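Local coordinates for protein SidF, inhibitor of growth family, member 3 (Legionella pneumophila subsp. pneumophila, PDB 4FYE) that removes phosphate from phosphoinositides, probably acting as a phosphatidylinositol 3,4,5-trisphosphate 3-phosphatase, at residues A[202-207]-A[247-252]; A[8-13]-A[260-265]; A[50-55]-A[183-188]; A[266-271]-A[647-652]. The protein carries 1 engineered substitution. One frame throughout, in Å; residues are numbered along the deposited sequence.

Contact 1 of 4, residues A[202-207]-A[247-252]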
loop_
_atom_site.group_PDB
_atom_site.type_symbol
_atom_site.label_atom_id
_atom_site.label_comp_id
_atom_site.label_asym_id
_atom_site.label_seq_id
_atom_site.Cartn_x
_atom_site.Cartn_y
_atom_site.Cartn_z
ATOM N N ILE A 202 -9.217 11.491 0.089
ATOM C CA ILE A 202 -8.415 10.307 0.179
ATOM C C ILE A 202 -8.130 10.067 1.658
ATOM O O ILE A 202 -7.769 10.998 2.371
ATOM C CB ILE A 202 -7.034 10.495 -0.482
ATOM C CG1 ILE A 202 -7.144 10.982 -1.912
ATOM C CG2 ILE A 202 -6.265 9.155 -0.463
ATOM C CD1 ILE A 202 -5.862 11.639 -2.355
ATOM N N MET A 203 -8.220 8.812 2.099
ATOM C CA MET A 203 -7.889 8.511 3.468
ATOM C C MET A 203 -7.078 7.228 3.603
ATOM O O MET A 203 -7.032 6.450 2.692
ATOM C CB MET A 203 -9.139 8.445 4.306
ATOM C CG MET A 203 -10.270 7.664 3.689
ATOM S SD MET A 203 -11.596 7.534 4.949
ATOM C CE MET A 203 -12.620 8.998 4.719
ATOM N N TYR A 204 -6.344 7.106 4.701
ATOM C CA TYR A 204 -5.552 5.978 5.063
ATOM C C TYR A 204 -6.155 5.615 6.389
ATOM O O TYR A 204 -6.203 6.463 7.331
ATOM C CB TYR A 204 -4.033 6.317 5.196
ATOM C CG TYR A 204 -3.219 6.437 3.876
ATOM C CD1 TYR A 204 -3.826 6.539 2.647
ATOM C CD2 TYR A 204 -1.851 6.475 3.894
ATOM C CE1 TYR A 204 -3.092 6.632 1.469
ATOM C CE2 TYR A 204 -1.092 6.617 2.722
ATOM C CZ TYR A 204 -1.702 6.683 1.515
ATOM O OH TYR A 204 -0.934 6.819 0.363
ATOM N N ILE A 205 -6.730 4.399 6.425
ATOM C CA ILE A 205 -7.285 3.864 7.615
ATOM C C ILE A 205 -6.361 2.739 8.007
ATOM O O ILE A 205 -6.110 1.850 7.233
ATOM C CB ILE A 205 -8.683 3.331 7.395
ATOM C CG1 ILE A 205 -9.620 4.415 6.867
ATOM C CG2 ILE A 205 -9.260 2.788 8.713
ATOM C CD1 ILE A 205 -10.857 3.767 6.225
ATOM N N PRO A 206 -5.803 2.808 9.195
ATOM C CA PRO A 206 -4.851 1.780 9.606
ATOM C C PRO A 206 -5.584 0.452 9.717
ATOM O O PRO A 206 -6.652 0.354 10.308
ATOM C CB PRO A 206 -4.482 2.182 11.016
ATOM C CG PRO A 206 -5.061 3.537 11.250
ATOM C CD PRO A 206 -6.195 3.708 10.304
ATOM N N CYS A 207 -4.990 -0.598 9.226
ATOM C CA CYS A 207 -5.627 -1.841 9.445
ATOM C C CYS A 207 -4.593 -2.817 9.860
ATOM O O CYS A 207 -3.410 -2.499 9.891
ATOM C CB CYS A 207 -6.274 -2.311 8.140
ATOM S SG CYS A 207 -5.042 -2.402 6.861
ATOM N N ALA A 247 -2.150 0.124 5.734
ATOM C CA ALA A 247 -3.338 0.919 5.825
ATOM C C ALA A 247 -4.257 0.634 4.637
ATOM O O ALA A 247 -3.798 0.256 3.534
ATOM C CB ALA A 247 -2.945 2.413 5.821
ATOM N N ARG A 248 -5.530 0.891 4.853
ATOM C CA ARG A 248 -6.536 0.704 3.868
ATOM C C ARG A 248 -6.641 2.092 3.236
ATOM O O ARG A 248 -6.817 3.113 3.937
ATOM C CB ARG A 248 -7.857 0.345 4.559
ATOM C CG ARG A 248 -9.058 0.239 3.616
ATOM C CD ARG A 248 -9.017 -1.169 2.912
ATOM N NE ARG A 248 -10.273 -1.353 2.242
ATOM C CZ ARG A 248 -11.358 -1.828 2.840
ATOM N NH1 ARG A 248 -11.276 -2.242 4.096
ATOM N NH2 ARG A 248 -12.514 -1.890 2.177
ATOM N N MET A 249 -6.547 2.123 1.927
ATOM C CA MET A 249 -6.576 3.364 1.174
ATOM C C MET A 249 -7.910 3.487 0.410
ATOM O O MET A 249 -8.244 2.647 -0.433
ATOM C CB MET A 249 -5.433 3.389 0.198
ATOM C CG MET A 249 -5.398 4.613 -0.681
ATOM S SD MET A 249 -3.714 4.833 -1.356
ATOM C CE MET A 249 -3.917 3.805 -2.782
ATOM N N ILE A 250 -8.674 4.518 0.744
ATOM C CA ILE A 250 -9.937 4.777 0.123
ATOM C C ILE A 250 -9.911 6.191 -0.481
ATOM O O ILE A 250 -9.476 7.128 0.159
ATOM C CB ILE A 250 -11.001 4.811 1.162
ATOM C CG1 ILE A 250 -10.886 3.602 2.082
ATOM C CG2 ILE A 250 -12.350 4.890 0.466
ATOM C CD1 ILE A 250 -11.399 2.333 1.449
ATOM N N ALA A 251 -10.432 6.346 -1.692
ATOM C CA ALA A 251 -10.533 7.657 -2.309
ATOM C C ALA A 251 -11.909 7.740 -2.917
ATOM O O ALA A 251 -12.410 6.759 -3.443
ATOM C CB ALA A 251 -9.477 7.807 -3.386
ATOM N N GLY A 252 -12.546 8.887 -2.822
ATOM C CA GLY A 252 -13.764 9.037 -3.532
ATOM C C GLY A 252 -14.330 10.428 -3.585
ATOM O O GLY A 252 -13.581 11.428 -3.365
#
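The carbonyl oxygen I205 O takes the N-H of R248 at 2.6 Å, in a nearly straight bond (175° at the hydrogen). Its partner bond runs back from I205 N to R248 O at 2.8 Å and lies in the carbonyl plane. M203 and I250 repeat this double exchange further along. The two strands are therefore antiparallel neighbours inside the six-stranded sheet.

On one face, Y204 and M249 lie side by side and point the same way. The thioether SD of M249 comes to 3.4 Å from Y204 CE1, and it sits 64° off the ring normal. This is an oblique Met-aromatic contact. A chi1 of 178° carries M249 CG clear of its amide nitrogen and lays the thioether beside the ring. Y204 OH bonds to Q654 of helix 652-668, which covers this face.

On the other face, M203 CG packs on I250 CB at 3.9 Å, and I205 CD1 on I250 CG1. R248 leaves this cluster. A bend at its chi2 leads its guanidinium to salt bridges with D265 and D311.

The strand pair thus has a largely apolar face, with one thioether, toward helix 652-668, while the charge of R248 is probably balanced by acids at the other.

Contact 2 of 4, residues A[8-13]-A[260-265]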
loop_
_atom_site.group_PDB
_atom_site.type_symbol
_atom_site.label_atom_id
_atom_site.label_comp_id
_atom_site.label_asym_id
_atom_site.label_seq_id
_atom_site.Cartn_x
_atom_site.Cartn_y
_atom_site.Cartn_z
ATOM N N ASN A 8 -19.561 -1.686 7.791
ATOM C CA ASN A 8 -19.454 -1.617 6.371
ATOM C C ASN A 8 -18.523 -0.445 6.023
ATOM O O ASN A 8 -18.625 0.605 6.627
ATOM C CB ASN A 8 -20.857 -1.416 5.831
ATOM C CG ASN A 8 -20.871 -1.165 4.374
ATOM O OD1 ASN A 8 -20.910 -2.102 3.579
ATOM N ND2 ASN A 8 -20.807 0.094 3.994
ATOM N N ILE A 9 -17.604 -0.644 5.075
ATOM C CA ILE A 9 -16.614 0.360 4.744
ATOM C C ILE A 9 -17.291 1.687 4.333
ATOM O O ILE A 9 -16.926 2.754 4.846
ATOM C CB ILE A 9 -15.648 -0.183 3.663
ATOM C CG1 ILE A 9 -14.177 0.023 4.047
ATOM C CG2 ILE A 9 -16.051 0.145 2.211
ATOM C CD1 ILE A 9 -13.766 1.355 4.585
ATOM N N GLU A 10 -18.303 1.619 3.461
ATOM C CA GLU A 10 -18.952 2.812 3.018
ATOM C C GLU A 10 -19.576 3.542 4.189
ATOM O O GLU A 10 -19.461 4.789 4.265
ATOM C CB GLU A 10 -20.025 2.562 1.943
ATOM C CG GLU A 10 -20.491 3.884 1.354
ATOM C CD GLU A 10 -21.685 3.827 0.378
ATOM O OE1 GLU A 10 -22.509 4.803 0.373
ATOM O OE2 GLU A 10 -21.793 2.831 -0.392
ATOM N N THR A 11 -20.240 2.825 5.110
ATOM C CA THR A 11 -20.907 3.581 6.168
ATOM C C THR A 11 -19.828 4.207 7.068
ATOM O O THR A 11 -19.863 5.389 7.390
ATOM C CB THR A 11 -21.987 2.810 6.971
ATOM O OG1 THR A 11 -21.385 2.284 8.146
ATOM C CG2 THR A 11 -22.651 1.685 6.177
ATOM N N TYR A 12 -18.834 3.430 7.432
ATOM C CA TYR A 12 -17.699 4.033 8.102
ATOM C C TYR A 12 -17.074 5.274 7.424
ATOM O O TYR A 12 -16.858 6.301 8.076
ATOM C CB TYR A 12 -16.640 3.011 8.385
ATOM C CG TYR A 12 -15.548 3.481 9.310
ATOM C CD1 TYR A 12 -15.821 4.171 10.507
ATOM C CD2 TYR A 12 -14.243 3.187 9.029
ATOM C CE1 TYR A 12 -14.796 4.561 11.379
ATOM C CE2 TYR A 12 -13.218 3.543 9.891
ATOM C CZ TYR A 12 -13.491 4.226 11.057
ATOM O OH TYR A 12 -12.418 4.585 11.851
ATOM N N VAL A 13 -16.805 5.213 6.134
ATOM C CA VAL A 13 -16.158 6.349 5.446
ATOM C C VAL A 13 -17.068 7.587 5.518
ATOM O O VAL A 13 -16.595 8.750 5.680
ATOM C CB VAL A 13 -15.903 5.963 3.990
ATOM C CG1 VAL A 13 -15.592 7.182 3.157
ATOM C CG2 VAL A 13 -14.830 4.830 3.893
ATOM N N VAL A 260 -21.526 9.162 -0.203
ATOM C CA VAL A 260 -20.230 8.954 -0.728
ATOM C C VAL A 260 -20.293 7.998 -1.902
ATOM O O VAL A 260 -21.063 7.060 -1.869
ATOM C CB VAL A 260 -19.372 8.401 0.406
ATOM C CG1 VAL A 260 -18.440 7.344 -0.072
ATOM C CG2 VAL A 260 -18.654 9.543 1.092
ATOM N N THR A 261 -19.511 8.262 -2.950
ATOM C CA THR A 261 -19.179 7.218 -3.918
ATOM C C THR A 261 -17.660 6.973 -3.793
ATOM O O THR A 261 -16.864 7.920 -3.760
ATOM C CB THR A 261 -19.549 7.694 -5.336
ATOM O OG1 THR A 261 -20.953 7.987 -5.360
ATOM C CG2 THR A 261 -19.242 6.663 -6.404
ATOM N N ILE A 262 -17.269 5.710 -3.778
ATOM C CA ILE A 262 -15.924 5.301 -3.541
ATOM C C ILE A 262 -15.328 4.974 -4.888
ATOM O O ILE A 262 -15.860 4.122 -5.568
ATOM C CB ILE A 262 -15.894 4.102 -2.562
ATOM C CG1 ILE A 262 -16.274 4.576 -1.136
ATOM C CG2 ILE A 262 -14.491 3.533 -2.476
ATOM C CD1 ILE A 262 -16.310 3.475 -0.100
ATOM N N HIS A 263 -14.252 5.662 -5.300
ATOM C CA HIS A 263 -13.619 5.399 -6.610
ATOM C C HIS A 263 -12.385 4.532 -6.498
ATOM O O HIS A 263 -11.870 4.070 -7.503
ATOM C CB HIS A 263 -13.257 6.700 -7.370
ATOM C CG HIS A 263 -14.337 7.749 -7.331
ATOM N ND1 HIS A 263 -15.543 7.603 -7.964
ATOM C CD2 HIS A 263 -14.387 8.987 -6.681
ATOM C CE1 HIS A 263 -16.299 8.687 -7.740
ATOM N NE2 HIS A 263 -15.604 9.529 -6.946
ATOM N N HIS A 264 -11.890 4.302 -5.293
ATOM C CA HIS A 264 -10.727 3.435 -5.108
ATOM C C HIS A 264 -10.680 2.894 -3.707
ATOM O O HIS A 264 -10.904 3.619 -2.703
ATOM C CB HIS A 264 -9.440 4.180 -5.427
ATOM C CG HIS A 264 -8.188 3.351 -5.255
ATOM N ND1 HIS A 264 -7.817 2.412 -6.141
ATOM C CD2 HIS A 264 -7.210 3.373 -4.281
ATOM C CE1 HIS A 264 -6.678 1.839 -5.760
ATOM N NE2 HIS A 264 -6.293 2.429 -4.616
ATOM N N ASP A 265 -10.309 1.627 -3.630
ATOM C CA ASP A 265 -10.261 0.881 -2.404
ATOM C C ASP A 265 -9.139 -0.208 -2.517
ATOM O O ASP A 265 -9.302 -1.208 -3.235
ATOM C CB ASP A 265 -11.636 0.261 -2.176
ATOM C CG ASP A 265 -11.684 -0.585 -0.883
ATOM O OD1 ASP A 265 -10.591 -1.032 -0.391
ATOM O OD2 ASP A 265 -12.806 -0.763 -0.337
#
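I262 and I9 meet at an oblique angle, methyl against methyl, with I262 CD1 4.1 Å from I9 CG2. I262 is fully stretched (chi2 179°), which carries CD1 from the strand to the first turn of helix 9-16. There the same methyl lies 4.1 Å from E10 CA, against the helix backbone itself. V13 stands one turn on from I9. Its CG1 branch faces V260 CG1 at 4.3 Å, and its CG2 branch turns toward I262 CD1. I9, V13, V260 and I262 all project into the gap between helix and strand. This is plain helix-on-sheet packing, with the two directions 117° apart.

E10 runs along the border of this patch. Its chi1 of -170° swings CG away from the amide nitrogen, and the extended chain takes the carboxylate past V260. OE1 ends 3.5 Å from V260 O; both are acceptors, so they do not bond.

At the other end, D265 OD2 lies 4.2 Å from I9 CG2. Its carboxylate is occupied by salt bridges from R248, R308 and R312. The helix is thus held here by apolar contact, between the solvent-exposed acid E10 and the buried acid D265, whose charge is probably neutralised by arginines.

Contact 3 of 4, residues A[50-55]-A[183-188]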
loop_
_atom_site.group_PDB
_atom_site.type_symbol
_atom_site.label_atom_id
_atom_site.label_comp_id
_atom_site.label_asym_id
_atom_site.label_seq_id
_atom_site.Cartn_x
_atom_site.Cartn_y
_atom_site.Cartn_z
ATOM N N GLN A 50 -8.311 8.310 16.915
ATOM C CA GLN A 50 -8.324 9.673 16.428
ATOM C C GLN A 50 -8.225 9.755 14.931
ATOM O O GLN A 50 -7.785 8.804 14.279
ATOM C CB GLN A 50 -7.210 10.483 17.089
ATOM C CG GLN A 50 -7.652 10.978 18.469
ATOM C CD GLN A 50 -6.500 11.502 19.314
ATOM O OE1 GLN A 50 -5.465 11.932 18.794
ATOM N NE2 GLN A 50 -6.683 11.479 20.636
ATOM N N VAL A 51 -8.543 10.939 14.418
ATOM C CA VAL A 51 -8.568 11.186 13.018
ATOM C C VAL A 51 -7.892 12.497 12.725
ATOM O O VAL A 51 -8.206 13.492 13.368
ATOM C CB VAL A 51 -10.013 11.317 12.610
ATOM C CG1 VAL A 51 -10.125 11.500 11.126
ATOM C CG2 VAL A 51 -10.738 10.078 13.063
ATOM N N VAL A 52 -6.986 12.531 11.749
ATOM C CA VAL A 52 -6.415 13.800 11.387
ATOM C C VAL A 52 -6.928 14.207 10.002
ATOM O O VAL A 52 -6.837 13.408 9.043
ATOM C CB VAL A 52 -4.907 13.697 11.272
ATOM C CG1 VAL A 52 -4.351 15.088 11.009
ATOM C CG2 VAL A 52 -4.273 13.041 12.505
ATOM N N VAL A 53 -7.402 15.440 9.854
ATOM C CA VAL A 53 -8.071 15.869 8.614
ATOM C C VAL A 53 -7.395 17.160 8.081
ATOM O O VAL A 53 -7.106 18.070 8.839
ATOM C CB VAL A 53 -9.591 16.107 8.843
ATOM C CG1 VAL A 53 -10.307 16.567 7.570
ATOM C CG2 VAL A 53 -10.308 14.845 9.345
ATOM N N VAL A 54 -7.135 17.215 6.788
ATOM C CA VAL A 54 -6.622 18.387 6.160
ATOM C C VAL A 54 -7.542 18.756 4.993
ATOM O O VAL A 54 -7.809 17.911 4.135
ATOM C CB VAL A 54 -5.204 18.130 5.560
ATOM C CG1 VAL A 54 -4.820 19.257 4.616
ATOM C CG2 VAL A 54 -4.112 18.060 6.616
ATOM N N ASN A 55 -7.965 20.015 4.911
ATOM C CA ASN A 55 -8.594 20.579 3.698
ATOM C C ASN A 55 -7.652 21.433 2.893
ATOM O O ASN A 55 -7.021 22.325 3.457
ATOM C CB ASN A 55 -9.835 21.439 4.084
ATOM C CG ASN A 55 -10.703 20.730 5.083
ATOM O OD1 ASN A 55 -11.546 19.928 4.710
ATOM N ND2 ASN A 55 -10.411 20.908 6.353
ATOM N N ASP A 183 -3.722 6.769 13.913
ATOM C CA ASP A 183 -4.798 7.628 13.576
ATOM C C ASP A 183 -5.279 7.363 12.125
ATOM O O ASP A 183 -4.516 6.967 11.229
ATOM C CB ASP A 183 -4.290 9.066 13.704
ATOM C CG ASP A 183 -3.962 9.467 15.121
ATOM O OD1 ASP A 183 -4.448 8.832 16.095
ATOM O OD2 ASP A 183 -3.200 10.466 15.273
ATOM N N THR A 184 -6.532 7.622 11.875
ATOM C CA THR A 184 -6.988 7.630 10.510
ATOM C C THR A 184 -6.569 8.951 9.851
ATOM O O THR A 184 -6.642 9.996 10.478
ATOM C CB THR A 184 -8.516 7.502 10.488
ATOM O OG1 THR A 184 -8.865 6.153 10.806
ATOM C CG2 THR A 184 -8.977 7.730 9.137
ATOM N N LEU A 185 -6.148 8.913 8.600
ATOM C CA LEU A 185 -5.727 10.133 8.006
ATOM C C LEU A 185 -6.543 10.484 6.779
ATOM O O LEU A 185 -6.726 9.639 5.867
ATOM C CB LEU A 185 -4.272 10.020 7.607
ATOM C CG LEU A 185 -3.386 9.329 8.618
ATOM C CD1 LEU A 185 -2.121 9.030 7.821
ATOM C CD2 LEU A 185 -3.095 10.251 9.827
ATOM N N ILE A 186 -6.993 11.751 6.738
ATOM C CA ILE A 186 -7.894 12.230 5.699
ATOM C C ILE A 186 -7.430 13.519 5.022
ATOM O O ILE A 186 -7.067 14.501 5.675
ATOM C CB ILE A 186 -9.310 12.450 6.258
ATOM C CG1 ILE A 186 -9.807 11.186 6.925
ATOM C CG2 ILE A 186 -10.314 12.724 5.122
ATOM C CD1 ILE A 186 -11.261 11.295 7.359
ATOM N N HIS A 187 -7.442 13.521 3.703
ATOM C CA HIS A 187 -7.311 14.761 2.950
ATOM C C HIS A 187 -8.508 15.017 2.099
ATOM O O HIS A 187 -8.799 14.198 1.184
ATOM C CB HIS A 187 -6.120 14.677 2.059
ATOM C CG HIS A 187 -5.828 15.944 1.302
ATOM N ND1 HIS A 187 -5.080 15.952 0.214
ATOM C CD2 HIS A 187 -6.289 17.236 1.467
ATOM C CE1 HIS A 187 -4.959 17.185 -0.259
ATOM N NE2 HIS A 187 -5.745 17.972 0.490
ATOM N N ARG A 188 -9.186 16.137 2.370
ATOM C CA ARG A 188 -10.317 16.640 1.553
ATOM C C ARG A 188 -9.971 17.856 0.699
ATOM O O ARG A 188 -9.363 18.828 1.193
ATOM C CB ARG A 188 -11.417 17.145 2.484
ATOM C CG ARG A 188 -11.729 16.124 3.567
ATOM C CD ARG A 188 -12.711 16.689 4.627
ATOM N NE ARG A 188 -14.055 16.867 4.099
ATOM C CZ ARG A 188 -15.166 16.561 4.772
ATOM N NH1 ARG A 188 -15.103 16.072 6.010
ATOM N NH2 ARG A 188 -16.350 16.749 4.207
#
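V53 and I186 lie side by side at the apolar centre of a parallel strand pair, with V53 CG2 4.0 Å from I186 CB. The two strands are joined through several helices, a long beta-alpha-beta connection. The far end of I186 reaches along the sheet to V51, where its CD1 meets V51 CG1 at 3.9 Å. A chi1 of -55° leaves I186 CG1 next to its backbone N, and the extended chain beyond it leads to that valine. L16 of helix 9-16 packs on V51 and I186 from this side.

V52 and L185 form the matching pair on the other face, also pointing the same way. Their methyls V52 CG2 and L185 CD2 are 4.0 Å apart. L706 and H707 of helix 701-712 pack on L185. Between the faces run five backbone bonds, from T184 N to Q50 O at one end to R188 N to V54 O at the other.

Both ends turn polar. At the start, D183 OD1 touches Q50 CB at 3.4 Å, while D183 OD2 bonds to Y32 OH. At the finish, the aliphatic part of R188 covers V53, with R188 CD 3.8 Å from V53 CG1. The amide of N55 runs beside it, its plane 44° from the guanidinium, which itself forms a salt bridge with E199. The H187 ring is held by a bond from NE2 to S56. It presents its edge, in plane, to the neighbouring strand: H187 CD2 is 3.1 Å from V54 O, the same oxygen that accepts R188 N.

Contact 4 of 4, residues A[266-271]-A[647-652]. With PO4 (phosphate ion), chain B.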
loop_
_atom_site.group_PDB
_atom_site.type_symbol
_atom_site.label_atom_id
_atom_site.label_comp_id
_atom_site.label_asym_id
_atom_site.label_seq_id
_atom_site.Cartn_x
_atom_site.Cartn_y
_atom_site.Cartn_z
ATOM N N SER A 266 -8.000 0.011 -1.858
ATOM C CA SER A 266 -6.892 -0.909 -1.931
ATOM C C SER A 266 -6.050 -0.744 -0.693
ATOM O O SER A 266 -6.514 -0.140 0.313
ATOM C CB SER A 266 -6.071 -0.683 -3.200
ATOM O OG SER A 266 -5.271 0.493 -3.180
ATOM N N PHE A 267 -4.825 -1.269 -0.735
ATOM C CA PHE A 267 -3.974 -1.215 0.447
ATOM C C PHE A 267 -2.721 -0.417 0.213
ATOM O O PHE A 267 -2.028 -0.552 -0.814
ATOM C CB PHE A 267 -3.566 -2.638 0.925
ATOM C CG PHE A 267 -4.649 -3.375 1.644
ATOM C CD1 PHE A 267 -5.034 -2.989 2.945
ATOM C CD2 PHE A 267 -5.294 -4.474 1.033
ATOM C CE1 PHE A 267 -6.051 -3.646 3.627
ATOM C CE2 PHE A 267 -6.302 -5.162 1.709
ATOM C CZ PHE A 267 -6.720 -4.717 2.991
ATOM N N SER A 268 -2.377 0.391 1.196
ATOM C CA SER A 268 -1.025 0.922 1.209
ATOM C C SER A 268 -0.248 0.031 2.146
ATOM O O SER A 268 -0.611 -0.127 3.337
ATOM C CB SER A 268 -0.998 2.388 1.676
ATOM O OG SER A 268 0.219 2.724 2.302
ATOM N N GLY A 269 0.816 -0.563 1.636
ATOM C CA GLY A 269 1.513 -1.599 2.357
ATOM C C GLY A 269 0.901 -2.941 2.030
ATOM O O GLY A 269 0.108 -3.056 1.118
ATOM N N PRO A 270 1.301 -3.970 2.751
ATOM C CA PRO A 270 2.231 -3.831 3.860
ATOM C C PRO A 270 3.634 -3.559 3.365
ATOM O O PRO A 270 3.954 -3.797 2.209
ATOM C CB PRO A 270 2.170 -5.197 4.519
ATOM C CG PRO A 270 1.906 -6.122 3.395
ATOM C CD PRO A 270 1.114 -5.374 2.368
ATOM N N GLY A 271 4.474 -3.078 4.262
ATOM C CA GLY A 271 5.842 -2.771 3.924
ATOM C C GLY A 271 6.450 -4.143 3.940
ATOM O O GLY A 271 5.721 -5.111 3.798
ATOM N N LYS A 647 10.530 -1.057 1.037
ATOM C CA LYS A 647 11.023 -1.624 2.313
ATOM C C LYS A 647 10.126 -1.199 3.468
ATOM O O LYS A 647 9.435 -2.034 4.024
ATOM C CB LYS A 647 12.517 -1.318 2.574
ATOM C CG LYS A 647 13.082 -2.026 3.800
ATOM C CD LYS A 647 14.604 -2.040 3.820
ATOM C CE LYS A 647 15.091 -3.433 4.261
ATOM N NZ LYS A 647 16.442 -3.549 4.897
ATOM N N SER A 648 10.122 0.092 3.783
ATOM C CA SER A 648 9.236 0.635 4.829
ATOM C C SER A 648 7.865 1.192 4.322
ATOM O O SER A 648 6.999 1.530 5.120
ATOM C CB SER A 648 9.987 1.755 5.563
ATOM O OG SER A 648 10.206 2.854 4.663
ATOM N N ASN A 649 7.778 1.390 3.015
ATOM C CA ASN A 649 6.585 1.897 2.361
ATOM C C ASN A 649 6.415 3.396 2.512
ATOM O O ASN A 649 5.433 3.960 2.068
ATOM C CB ASN A 649 5.333 1.186 2.851
ATOM C CG ASN A 649 4.202 1.293 1.861
ATOM O OD1 ASN A 649 4.380 1.028 0.679
ATOM N ND2 ASN A 649 3.038 1.706 2.333
ATOM N N ASN A 650 7.376 4.033 3.153
ATOM C CA ASN A 650 7.392 5.479 3.267
ATOM C C ASN A 650 7.596 6.206 1.946
ATOM O O ASN A 650 7.047 7.277 1.734
ATOM C CB ASN A 650 8.418 5.931 4.299
ATOM C CG ASN A 650 7.960 5.674 5.713
ATOM O OD1 ASN A 650 6.778 5.771 6.015
ATOM N ND2 ASN A 650 8.892 5.335 6.583
ATOM N N ASP A 651 8.436 5.655 1.083
ATOM C CA ASP A 651 8.883 6.402 -0.076
ATOM C C ASP A 651 8.412 5.923 -1.445
ATOM O O ASP A 651 7.520 6.511 -2.023
ATOM C CB ASP A 651 10.400 6.525 -0.032
ATOM C CG ASP A 651 10.913 6.768 1.371
ATOM O OD1 ASP A 651 10.637 7.843 1.930
ATOM O OD2 ASP A 651 11.585 5.882 1.925
ATOM N N ARG A 652 9.012 4.862 -1.964
ATOM C CA ARG A 652 8.689 4.401 -3.311
ATOM C C ARG A 652 7.245 3.948 -3.459
ATOM O O ARG A 652 6.596 4.239 -4.446
ATOM C CB ARG A 652 9.629 3.276 -3.732
ATOM C CG ARG A 652 10.872 3.746 -4.453
ATOM C CD ARG A 652 11.917 2.653 -4.518
ATOM N NE ARG A 652 12.079 1.979 -3.242
ATOM C CZ ARG A 652 12.955 1.011 -3.022
ATOM N NH1 ARG A 652 13.741 0.600 -3.993
ATOM N NH2 ARG A 652 13.041 0.454 -1.831
HETATM P P PO4 B . 11.254 2.850 0.439
HETATM O O1 PO4 B . 11.286 3.323 -1.019
HETATM O O2 PO4 B . 11.687 1.392 0.538
HETATM O O3 PO4 B . 12.182 3.614 1.396
HETATM O O4 PO4 B . 9.820 2.983 0.985
#
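Chi1 values of -158° for N649 and 151° for S268 turn both side chains away from their amide nitrogens and toward each other. The amide of N649 is thereby brought up to S268 OG and the backbone of G269, and N649 CG stands 4.0 Å from G269 CA. N649 CB also lies 4.1 Å from G271 CA. A cis peptide bond before P270 turns the chain here, and G271 passes close to the K647 carbonyl, with G271 C 3.7 Å from K647 O. A backbone hydrogen bond between K647 and A272 lies just beyond.

The other side of segment 647-652 wraps a phosphate ion that was probably picked up from the crystallisation solution. K647 N donates to phosphate O2 at 2.8 Å, D651 N to O4 at 3.0 Å and R652 N to O1 at 2.9 Å. R652 adds a two-pronged grip with its side chain: NE reaches O1 at 2.7 Å and NH2 reaches O2 at 2.9 Å, the latter oxygen at the guanidinium edge and in its plane. S646 OG completes the cradle. The spacing from S646 to R652 fits the P-loop of CX5R phosphatases. S646 stands where those enzymes carry the nucleophilic cysteine and is probably the engineered substitution.

R652 also begins helix 652-668, whose N-terminal end would add positive potential at the anion. The chemistry implies a phosphate-binding loop, probably the active site, that works through backbone N-H groups, the S646 hydroxyl and one arginine, with N649 packing its outer side against the end of strand 260-268.

Overall arrangement
Contacts 1, 2 and 3 all reach the six-stranded sheet ordered 39-42, 50-55, 184-189, 199-206, 247-254, 260-268. Contact 1 pairs the fourth and fifth strands, contact 3 the second and third. The centre of contact 1 is 10 Å from that of contact 3, with backbone bonds between strands 184-189 and 199-206. It is 9 Å from contact 2, linked by the R248-D265 salt bridge. Contact 4 continues strand 260-268 beyond contact 2, centres about 21 Å apart, and meets the phosphate-binding loop. Contact 1 bonds through its backbone to 266-268 of contact 4, centres about 12 Å apart. Contact 3 stays clear of contact 4, nearest atoms about 9 Å apart. The sheet thus joins helix 9-16 to the phosphate site.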